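Local coordinates for 49 protein (Murid herpesvirus 4, PDB 6A4V), which probably interacts with the host poly(ADP-ribose) polymerase 1 and so facilitates replication of the virus, at residues D185-H188 against F189-Y193; K255-E258 against A259-S263; T295-F298 against D299-I303. One frame throughout, in Å; residues are numbered along the deposited sequence.

Contact 1: residues D185-H188 against F189-Y193; sequences DNKH and FSYMY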
ATOM      1  N   ASP B 185      11.644   1.487 -22.510  1.00 63.92           N
ATOM      2  CA  ASP B 185      11.638   2.833 -23.098  1.00 63.93           C
ATOM      3  C   ASP B 185      10.513   3.608 -22.434  1.00 69.55           C
ATOM      4  O   ASP B 185       9.320   3.338 -22.687  1.00 70.98           O
ATOM      5  CB  ASP B 185      11.445   2.850 -24.615  1.00 76.81           C
ATOM      6  CG  ASP B 185      11.588   4.225 -25.254  1.00 77.92           C
ATOM      7  OD1 ASP B 185      12.208   5.141 -24.629  1.00 80.47           O
ATOM      8  OD2 ASP B 185      11.077   4.371 -26.373  1.00 71.42           O
ATOM      9  N   ASN B 186      10.911   4.532 -21.564  1.00 60.68           N
ATOM     10  CA  ASN B 186       9.973   5.222 -20.724  1.00 53.94           C
ATOM     11  C   ASN B 186      10.017   6.689 -21.110  1.00 54.03           C
ATOM     12  O   ASN B 186       9.699   7.568 -20.287  1.00 61.07           O
ATOM     13  CB  ASN B 186      10.266   4.988 -19.243  1.00 54.14           C
ATOM     14  CG  ASN B 186      11.588   5.598 -18.837  1.00 54.90           C
ATOM     15  OD1 ASN B 186      12.142   6.386 -19.599  1.00 51.22           O
ATOM     16  ND2 ASN B 186      12.076   5.273 -17.649  1.00 39.87           N
ATOM     17  N   LYS B 187      10.395   6.915 -22.378  1.00 52.86           N
ATOM     18  CA  LYS B 187      10.374   8.186 -22.998  1.00 49.54           C
ATOM     19  C   LYS B 187      11.074   9.195 -22.096  1.00 47.16           C
ATOM     20  O   LYS B 187      10.424  10.125 -21.615  1.00 46.43           O
ATOM     21  CB  LYS B 187       8.927   8.597 -23.289  1.00 62.09           C
ATOM     22  CG  LYS B 187       8.169   7.667 -24.228  1.00 73.78           C
ATOM     23  CD  LYS B 187       6.825   8.238 -24.680  1.00 96.29           C
ATOM     24  CE  LYS B 187       6.077   7.375 -25.678  1.00 97.58           C
ATOM     25  NZ  LYS B 187       4.743   7.946 -25.979  1.00 95.63           N
ATOM     26  N   HIS B 188      12.384   8.984 -21.886  1.00 48.87           N
ATOM     27  CA  HIS B 188      13.246   9.860 -21.091  1.00 56.06           C
ATOM     28  C   HIS B 188      12.614  10.117 -19.714  1.00 55.30           C
ATOM     29  O   HIS B 188      12.431  11.254 -19.305  1.00 69.25           O
ATOM     30  CB  HIS B 188      13.500  11.176 -21.844  1.00 74.91           C
ATOM     31  CG  HIS B 188      14.183  11.014 -23.166  1.00 94.90           C
ATOM     32  ND1 HIS B 188      13.480  11.009 -24.374  1.00 94.44           N
ATOM     33  CD2 HIS B 188      15.493  10.889 -23.484  1.00 85.71           C
ATOM     34  CE1 HIS B 188      14.327  10.862 -25.369  1.00 86.68           C
ATOM     35  NE2 HIS B 188      15.567  10.799 -24.850  1.00 87.36           N
ATOM     36  N   PHE B 189      12.237   9.035 -19.024  1.00 48.65           N
ATOM     37  CA  PHE B 189      11.756   9.066 -17.661  1.00 49.07           C
ATOM     38  C   PHE B 189      10.487   9.908 -17.534  1.00 40.10           C
ATOM     39  O   PHE B 189      10.289  10.573 -16.525  1.00 47.53           O
ATOM     40  CB  PHE B 189      12.872   9.555 -16.735  1.00 48.46           C
ATOM     41  CG  PHE B 189      14.003   8.568 -16.672  1.00 50.87           C
ATOM     42  CD1 PHE B 189      14.979   8.521 -17.656  1.00 54.02           C
ATOM     43  CD2 PHE B 189      14.029   7.610 -15.660  1.00 55.28           C
ATOM     44  CE1 PHE B 189      15.997   7.584 -17.586  1.00 53.35           C
ATOM     45  CE2 PHE B 189      15.043   6.677 -15.595  1.00 41.21           C
ATOM     46  CZ  PHE B 189      16.019   6.654 -16.561  1.00 49.16           C
ATOM     47  N   SER B 190       9.616   9.852 -18.538  1.00 43.39           N
ATOM     48  CA  SER B 190       8.322  10.559 -18.429  1.00 44.15           C
ATOM     49  C   SER B 190       7.514   9.915 -17.309  1.00 43.49           C
ATOM     50  O   SER B 190       6.840  10.657 -16.563  1.00 49.45           O
ATOM     51  CB  SER B 190       7.563  10.532 -19.707  1.00 47.16           C
ATOM     52  OG  SER B 190       8.308  11.179 -20.725  1.00 61.99           O
ATOM     53  N   TYR B 191       7.581   8.554 -17.287  1.00 38.08           N
ATOM     54  CA  TYR B 191       6.951   7.616 -16.345  1.00 39.70           C
ATOM     55  C   TYR B 191       8.001   6.578 -15.966  1.00 43.33           C
ATOM     56  O   TYR B 191       9.063   6.547 -16.575  1.00 33.49           O
ATOM     57  CB  TYR B 191       5.717   6.940 -16.939  1.00 43.06           C
ATOM     58  CG  TYR B 191       5.914   6.339 -18.310  1.00 43.99           C
ATOM     59  CD1 TYR B 191       5.633   7.048 -19.463  1.00 53.95           C
ATOM     60  CD2 TYR B 191       6.393   5.064 -18.450  1.00 54.40           C
ATOM     61  CE1 TYR B 191       5.781   6.484 -20.720  1.00 57.39           C
ATOM     62  CE2 TYR B 191       6.577   4.489 -19.692  1.00 56.77           C
ATOM     63  CZ  TYR B 191       6.265   5.195 -20.833  1.00 56.70           C
ATOM     64  OH  TYR B 191       6.447   4.585 -22.037  1.00 60.91           O
ATOM     65  N   MET B 192       7.704   5.799 -14.915  1.00 42.90           N
ATOM     66  CA  MET B 192       8.455   4.647 -14.537  1.00 41.20           C
ATOM     67  C   MET B 192       7.453   3.577 -14.129  1.00 44.17           C
ATOM     68  O   MET B 192       6.436   3.869 -13.537  1.00 38.00           O
ATOM     69  CB  MET B 192       9.424   4.889 -13.373  1.00 46.37           C
ATOM     70  CG  MET B 192      10.884   5.064 -13.768  1.00 51.56           C
ATOM     71  SD  MET B 192      11.713   3.620 -14.468  1.00 50.06           S
ATOM     72  CE  MET B 192      12.860   3.175 -13.174  1.00 56.28           C
ATOM     73  N   TYR B 193       7.733   2.335 -14.518  1.00 47.87           N
ATOM     74  CA  TYR B 193       6.967   1.226 -13.991  1.00 41.35           C
ATOM     75  C   TYR B 193       7.528   0.878 -12.616  1.00 34.17           C
ATOM     76  O   TYR B 193       8.684   1.142 -12.326  1.00 32.43           O
ATOM     77  CB  TYR B 193       7.000   0.053 -14.962  1.00 38.65           C
ATOM     78  CG  TYR B 193       6.161   0.325 -16.178  1.00 42.39           C
ATOM     79  CD1 TYR B 193       4.788   0.220 -16.092  1.00 44.22           C
ATOM     80  CD2 TYR B 193       6.719   0.632 -17.413  1.00 39.14           C
ATOM     81  CE1 TYR B 193       3.977   0.492 -17.178  1.00 48.45           C
ATOM     82  CE2 TYR B 193       5.913   0.901 -18.510  1.00 44.90           C
ATOM     83  CZ  TYR B 193       4.538   0.814 -18.392  1.00 46.99           C
ATOM     84  OH  TYR B 193       3.688   1.102 -19.415  1.00 53.00           O
TER
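Asn-186 sits at the centre of this turn: its amide lies over the Phe-189 ring, while its backbone lies over one face of the Tyr-191 ring. With CG between the backbone N and the carbonyl carbon (chi1 66°), Asn-186 OD1 accepts Phe-189 N at 2.7 Å; the donor stands above the carbonyl plane. Asn-186 ND2 then lies towards the rim of the Phe-189 ring, 3.6 Å from CD2. On the tyrosine side, Tyr-191 CE2 comes to 3.6 Å from Asn-186 CA. Ser-190 N binds Asn-186 O at 2.9 Å, while Ser-190 OG donates to Lys-187 O at 2.5 Å, in the carbonyl plane. Beyond this knot the contact is loose: the Lys-187 chain runs extended into solvent, and His-188 is exposed. Phe-189 leans on Leu-229 and Val-232 of helix 213-235, and Met-192 pairs by backbone hydrogen bonds with Tyr-40 and Tyr-41. Lys-187, His-188 and Phe-189 take left-handed helical backbone angles, unfavourable for residues with a side chain, so the segment makes a left-handed turn. The small polar groups of Asn-186 and Ser-190 suit it: their bonds to Phe-189 N and Lys-187 O probably offset part of that backbone cost.

Contact 2: residues K255-E258 against A259-S263; sequences KELE and AIVES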
ATOM      1  N   LYS B 255      -8.071  24.115  -4.252  1.00 39.45           N
ATOM      2  CA  LYS B 255      -8.463  25.559  -4.180  1.00 47.43           C
ATOM      3  C   LYS B 255      -9.430  25.948  -5.302  1.00 43.62           C
ATOM      4  O   LYS B 255     -10.332  26.678  -5.020  1.00 31.71           O
ATOM      5  CB  LYS B 255      -7.249  26.469  -4.108  1.00 44.83           C
ATOM      6  CG  LYS B 255      -6.849  26.669  -2.646  1.00 50.14           C
ATOM      7  CD  LYS B 255      -5.399  26.771  -2.453  1.00 65.71           C
ATOM      8  CE  LYS B 255      -4.960  26.575  -1.017  1.00 78.59           C
ATOM      9  NZ  LYS B 255      -3.504  26.265  -0.993  1.00 94.88           N
ATOM     10  N   GLU B 256      -9.225  25.398  -6.510  1.00 38.65           N
ATOM     11  CA  GLU B 256     -10.076  25.568  -7.588  1.00 36.43           C
ATOM     12  C   GLU B 256     -11.476  25.100  -7.203  1.00 48.44           C
ATOM     13  O   GLU B 256     -12.416  25.823  -7.445  1.00 42.72           O
ATOM     14  CB  GLU B 256      -9.601  24.796  -8.818  1.00 37.67           C
ATOM     15  CG  GLU B 256     -10.650  24.759  -9.896  1.00 43.43           C
ATOM     16  CD  GLU B 256     -10.345  24.069 -11.208  1.00 41.30           C
ATOM     17  OE1 GLU B 256     -10.844  24.579 -12.202  1.00 53.71           O
ATOM     18  OE2 GLU B 256      -9.693  22.997 -11.238  1.00 47.75           O
ATOM     19  N   LEU B 257     -11.608  23.866  -6.680  1.00 47.08           N
ATOM     20  CA  LEU B 257     -12.909  23.349  -6.322  1.00 44.60           C
ATOM     21  C   LEU B 257     -13.605  24.302  -5.345  1.00 46.99           C
ATOM     22  O   LEU B 257     -14.802  24.445  -5.432  1.00 47.23           O
ATOM     23  CB  LEU B 257     -12.773  21.969  -5.676  1.00 46.93           C
ATOM     24  CG  LEU B 257     -14.060  21.420  -5.030  1.00 36.19           C
ATOM     25  CD1 LEU B 257     -14.920  20.731  -6.057  1.00 29.15           C
ATOM     26  CD2 LEU B 257     -13.759  20.449  -3.931  1.00 33.90           C
ATOM     27  N   GLU B 258     -12.879  24.827  -4.343  1.00 43.07           N
ATOM     28  CA  GLU B 258     -13.503  25.711  -3.354  1.00 45.68           C
ATOM     29  C   GLU B 258     -14.076  26.963  -4.061  1.00 55.12           C
ATOM     30  O   GLU B 258     -15.127  27.490  -3.701  1.00 40.05           O
ATOM     31  CB  GLU B 258     -12.531  26.212  -2.282  1.00 46.54           C
ATOM     32  CG  GLU B 258     -11.900  25.180  -1.392  1.00 47.66           C
ATOM     33  CD  GLU B 258     -10.969  25.805  -0.365  1.00 57.56           C
ATOM     34  OE1 GLU B 258     -10.246  26.775  -0.730  1.00 53.57           O
ATOM     35  OE2 GLU B 258     -10.979  25.334   0.802  1.00 64.26           O
ATOM     36  N   ALA B 259     -13.366  27.472  -5.070  1.00 51.68           N
ATOM     37  CA  ALA B 259     -13.819  28.688  -5.713  1.00 49.79           C
ATOM     38  C   ALA B 259     -15.097  28.387  -6.486  1.00 57.29           C
ATOM     39  O   ALA B 259     -16.171  28.949  -6.163  1.00 48.82           O
ATOM     40  CB  ALA B 259     -12.753  29.264  -6.598  1.00 51.41           C
ATOM     41  N   ILE B 260     -14.940  27.487  -7.459  1.00 40.79           N
ATOM     42  CA  ILE B 260     -15.986  26.920  -8.254  1.00 41.09           C
ATOM     43  C   ILE B 260     -17.261  26.720  -7.439  1.00 44.69           C
ATOM     44  O   ILE B 260     -18.344  26.975  -7.933  1.00 49.09           O
ATOM     45  CB  ILE B 260     -15.480  25.590  -8.861  1.00 49.78           C
ATOM     46  CG1 ILE B 260     -14.613  25.867 -10.086  1.00 58.59           C
ATOM     47  CG2 ILE B 260     -16.609  24.637  -9.192  1.00 47.81           C
ATOM     48  CD1 ILE B 260     -14.152  24.612 -10.792  1.00 61.32           C
ATOM     49  N   VAL B 261     -17.138  26.115  -6.258  1.00 53.81           N
ATOM     50  CA  VAL B 261     -18.322  25.691  -5.527  1.00 57.56           C
ATOM     51  C   VAL B 261     -19.058  26.955  -5.090  1.00 66.51           C
ATOM     52  O   VAL B 261     -20.283  27.019  -5.205  1.00 65.42           O
ATOM     53  CB  VAL B 261     -17.988  24.732  -4.360  1.00 48.73           C
ATOM     54  CG1 VAL B 261     -19.052  24.704  -3.257  1.00 43.77           C
ATOM     55  CG2 VAL B 261     -17.778  23.329  -4.898  1.00 50.39           C
ATOM     56  N   GLU B 262     -18.264  27.961  -4.696  1.00 68.02           N
ATOM     57  CA  GLU B 262     -18.725  29.188  -4.088  1.00 70.70           C
ATOM     58  C   GLU B 262     -19.361  30.107  -5.126  1.00 69.42           C
ATOM     59  O   GLU B 262     -20.271  30.841  -4.798  1.00 85.55           O
ATOM     60  CB  GLU B 262     -17.580  29.938  -3.415  1.00 62.56           C
ATOM     61  CG  GLU B 262     -18.075  30.997  -2.453  1.00 70.77           C
ATOM     62  CD  GLU B 262     -16.955  31.733  -1.751  1.00 71.28           C
ATOM     63  OE1 GLU B 262     -16.939  32.981  -1.848  1.00 59.76           O
ATOM     64  OE2 GLU B 262     -16.082  31.047  -1.158  1.00 65.92           O
ATOM     65  N   SER B 263     -18.881  30.046  -6.369  1.00 78.37           N
ATOM     66  CA  SER B 263     -19.435  30.819  -7.457  1.00 69.94           C
ATOM     67  C   SER B 263     -20.617  30.081  -8.116  1.00 84.58           C
ATOM     68  O   SER B 263     -20.801  30.195  -9.330  1.00103.86           O
ATOM     69  CB  SER B 263     -18.363  31.137  -8.457  1.00 70.25           C
ATOM     70  OG  SER B 263     -18.189  30.083  -9.393  1.00 80.07           O
TER
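Ile-260 N binds Glu-256 O at 3.0 Å, in line with the carbonyl, and this bond belongs to the regular i to i+4 ladder near the end of helix 238-262. Ala-259 N reaches Lys-255 O at 3.1 Å, and Val-261 N reaches Leu-257 O at 3.0 Å with the donor tilted 30° from the carbonyl plane. Glu-262 N to Glu-258 O is weak at 3.3 Å, and Ser-263 N closes the ladder on Ala-259 O, although Ser-263 is itself the first residue to leave helical geometry.

Outside the ladder, Glu-256 and Ile-260 cross one turn apart. The Glu-256 chain is extended, with CG opposite the backbone N (chi1 169°), which brings Glu-256 CG to 3.6 Å from Ile-260 CD1. Its carboxylate goes on to bind His-253 ND1 through OE2, so a single side chain offers hydrocarbon to the isoleucine and a carboxylate oxygen to the histidine. Leu-257 and Val-261 lie side by side and point the same way, Leu-257 CD1 4.0 Å from Val-261 CG2. Together they meet Leu-279 of helix 274-289, while Leu-257 and Ile-260 also rest on Val-62 of helix 61-85; branched apolar residues suit such a face because they pack against apolar neighbours and bring no polar group to be satisfied. Lys-255 and Ala-259 take the exposed side, where charge or a mere methyl costs little. The chemistry is that of an amphipathic helix end: i to i+4 bonds engage the amides of Ala-259 to Ser-263, the apolar face meets two neighbouring helices, and the charged residues are at least partly exposed.

Contact 3: residues T295-F298 against D299-I303; sequences TLVF and DEILI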
ATOM      1  N   THR B 295      -0.191   8.299   4.434  1.00 31.30           N
ATOM      2  CA  THR B 295      -1.222   7.473   3.863  1.00 27.98           C
ATOM      3  C   THR B 295      -2.517   7.571   4.668  1.00 23.38           C
ATOM      4  O   THR B 295      -3.575   7.383   4.121  1.00 24.62           O
ATOM      5  CB  THR B 295      -0.723   6.014   3.729  1.00 33.71           C
ATOM      6  OG1 THR B 295      -1.709   5.185   3.102  1.00 31.81           O
ATOM      7  CG2 THR B 295      -0.381   5.382   5.058  1.00 39.11           C
ATOM      8  N   LEU B 296      -2.466   7.801   5.982  1.00 27.38           N
ATOM      9  CA  LEU B 296      -3.763   7.945   6.716  1.00 26.97           C
ATOM     10  C   LEU B 296      -4.525   9.167   6.211  1.00 29.39           C
ATOM     11  O   LEU B 296      -5.801   9.094   5.999  1.00 36.97           O
ATOM     12  CB  LEU B 296      -3.522   8.018   8.234  1.00 26.80           C
ATOM     13  CG  LEU B 296      -2.823   6.819   8.851  1.00 26.97           C
ATOM     14  CD1 LEU B 296      -2.640   7.058  10.352  1.00 30.37           C
ATOM     15  CD2 LEU B 296      -3.643   5.544   8.624  1.00 32.75           C
ATOM     16  N   VAL B 297      -3.794  10.267   5.925  1.00 34.37           N
ATOM     17  CA  VAL B 297      -4.442  11.510   5.457  1.00 32.36           C
ATOM     18  C   VAL B 297      -5.084  11.276   4.102  1.00 22.97           C
ATOM     19  O   VAL B 297      -6.272  11.683   3.809  1.00 29.18           O
ATOM     20  CB  VAL B 297      -3.514  12.738   5.470  1.00 33.26           C
ATOM     21  CG1 VAL B 297      -4.219  13.962   4.963  1.00 39.53           C
ATOM     22  CG2 VAL B 297      -2.908  13.073   6.813  1.00 35.11           C
ATOM     23  N   PHE B 298      -4.336  10.710   3.186  1.00 28.79           N
ATOM     24  CA  PHE B 298      -4.935  10.407   1.851  1.00 26.25           C
ATOM     25  C   PHE B 298      -6.198   9.584   2.018  1.00 26.62           C
ATOM     26  O   PHE B 298      -7.212   9.930   1.372  1.00 28.80           O
ATOM     27  CB  PHE B 298      -3.979   9.674   0.922  1.00 29.11           C
ATOM     28  CG  PHE B 298      -2.822  10.533   0.517  1.00 35.27           C
ATOM     29  CD1 PHE B 298      -3.006  11.555  -0.411  1.00 40.96           C
ATOM     30  CD2 PHE B 298      -1.617  10.456   1.212  1.00 36.34           C
ATOM     31  CE1 PHE B 298      -1.939  12.359  -0.780  1.00 37.60           C
ATOM     32  CE2 PHE B 298      -0.570  11.293   0.873  1.00 28.26           C
ATOM     33  CZ  PHE B 298      -0.718  12.176  -0.171  1.00 38.59           C
ATOM     34  N   ASP B 299      -6.180   8.624   2.952  1.00 29.17           N
ATOM     35  CA  ASP B 299      -7.354   7.799   3.152  1.00 34.14           C
ATOM     36  C   ASP B 299      -8.538   8.649   3.607  1.00 27.87           C
ATOM     37  O   ASP B 299      -9.661   8.464   3.180  1.00 26.81           O
ATOM     38  CB  ASP B 299      -7.103   6.660   4.151  1.00 43.02           C
ATOM     39  CG  ASP B 299      -6.313   5.458   3.615  1.00 49.27           C
ATOM     40  OD1 ASP B 299      -6.576   5.081   2.458  1.00 38.15           O
ATOM     41  OD2 ASP B 299      -5.476   4.854   4.407  1.00 49.83           O
ATOM     42  N   GLU B 300      -8.319   9.511   4.599  1.00 31.81           N
ATOM     43  CA  GLU B 300      -9.414  10.440   5.026  1.00 29.67           C
ATOM     44  C   GLU B 300      -9.901  11.347   3.892  1.00 28.52           C
ATOM     45  O   GLU B 300     -11.090  11.529   3.684  1.00 33.68           O
ATOM     46  CB  GLU B 300      -8.977  11.264   6.226  1.00 28.29           C
ATOM     47  CG  GLU B 300     -10.154  11.515   7.122  1.00 27.73           C
ATOM     48  CD  GLU B 300      -9.798  12.392   8.278  1.00 31.41           C
ATOM     49  OE1 GLU B 300      -8.676  12.123   8.928  1.00 28.94           O
ATOM     50  OE2 GLU B 300     -10.605  13.339   8.463  1.00 37.44           O
ATOM     51  N   ILE B 301      -8.979  11.886   3.106  1.00 29.35           N
ATOM     52  CA  ILE B 301      -9.396  12.727   1.994  1.00 27.49           C
ATOM     53  C   ILE B 301     -10.295  11.964   1.019  1.00 30.73           C
ATOM     54  O   ILE B 301     -11.254  12.506   0.561  1.00 38.60           O
ATOM     55  CB  ILE B 301      -8.172  13.316   1.290  1.00 25.61           C
ATOM     56  CG1 ILE B 301      -7.470  14.358   2.141  1.00 27.46           C
ATOM     57  CG2 ILE B 301      -8.535  13.877  -0.045  1.00 27.40           C
ATOM     58  CD1 ILE B 301      -6.059  14.621   1.648  1.00 25.52           C
ATOM     59  N   LEU B 302      -9.925  10.744   0.646  1.00 36.84           N
ATOM     60  CA  LEU B 302     -10.716   9.926  -0.272  1.00 36.64           C
ATOM     61  C   LEU B 302     -12.145   9.807   0.221  1.00 37.50           C
ATOM     62  O   LEU B 302     -13.064   9.955  -0.542  1.00 41.86           O
ATOM     63  CB  LEU B 302     -10.084   8.525  -0.383  1.00 37.61           C
ATOM     64  CG  LEU B 302      -8.996   8.442  -1.434  1.00 42.19           C
ATOM     65  CD1 LEU B 302      -7.960   7.379  -1.135  1.00 49.80           C
ATOM     66  CD2 LEU B 302      -9.632   8.280  -2.814  1.00 52.41           C
ATOM     67  N   ILE B 303     -12.318   9.478   1.504  1.00 36.83           N
ATOM     68  CA  ILE B 303     -13.634   9.220   1.961  1.00 41.60           C
ATOM     69  C   ILE B 303     -14.404  10.537   1.835  1.00 35.67           C
ATOM     70  O   ILE B 303     -15.540  10.578   1.326  1.00 47.07           O
ATOM     71  CB  ILE B 303     -13.695   8.557   3.367  1.00 44.12           C
ATOM     72  CG1 ILE B 303     -14.987   7.763   3.495  1.00 40.88           C
ATOM     73  CG2 ILE B 303     -13.593   9.538   4.542  1.00 43.60           C
ATOM     74  CD1 ILE B 303     -15.135   6.707   2.416  1.00 50.56           C
TER
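Four backbone bonds join residues 295-298 to 299-302 in regular alpha-helical i to i+4 order. The first is the most bent: Asp-299 N to Thr-295 O measures 3.1 Å with an N-H...O angle of 154°. The other three are nearly straight, and Ile-301 N to Val-297 O measures 2.8 Å at 169°.

Thr-295 and Asp-299 lie side by side one turn apart, Thr-295 OG1 and Asp-299 OD2 4.0 Å from each other. Gln-77 of helix 61-85 binds Thr-295 OG1 and, weakly, Asp-299 OD1, while His-81 also binds the threonine hydroxyl. On another face, Val-297 CG1, placed opposite its backbone N (chi1 179°), meets Ile-301 CD1 at 3.8 Å as the two side chains cross. Both pack on helix 274-289, Val-297 on Leu-289 and Ile-301 on Leu-285, and the broad ring of Phe-298 packs on Leu-289 there and on Cys-76 and Gln-77 of helix 61-85. The acidic residues reach the second subunit, where Asp-299 OD1 forms a salt bridge with its Lys-196 and Glu-300 OE2 one with its Arg-99, which would probably favour the charged carboxylates. Buried apolar residues facing two helices of the same chain, beside acidic residues gripped by basic ones across the dimer, are the pattern of a helix that serves both an all-helical bundle and a subunit interface.

Overall arrangement
The three contacts follow one another along a largely helical chain but differ in setting. Contact 1 is a partly buried loop, its centre about 8 Å from the chain centre, whereas that of contact 2 lies about 33 Å out, at a helix end with an exposed side. Contact 3 is buried, and it alone of the three meets the second subunit. Contacts 2 and 3 both pack on helices 61-85 and 274-289, with centres about 21 Å apart; contact 1 rests on helix 213-235 instead. In contact 1 side chains bind backbone atoms across the turn; in the helical contacts the backbone bonds itself and side chains pack or bond to other elements, with intersubunit salt bridges in contact 3.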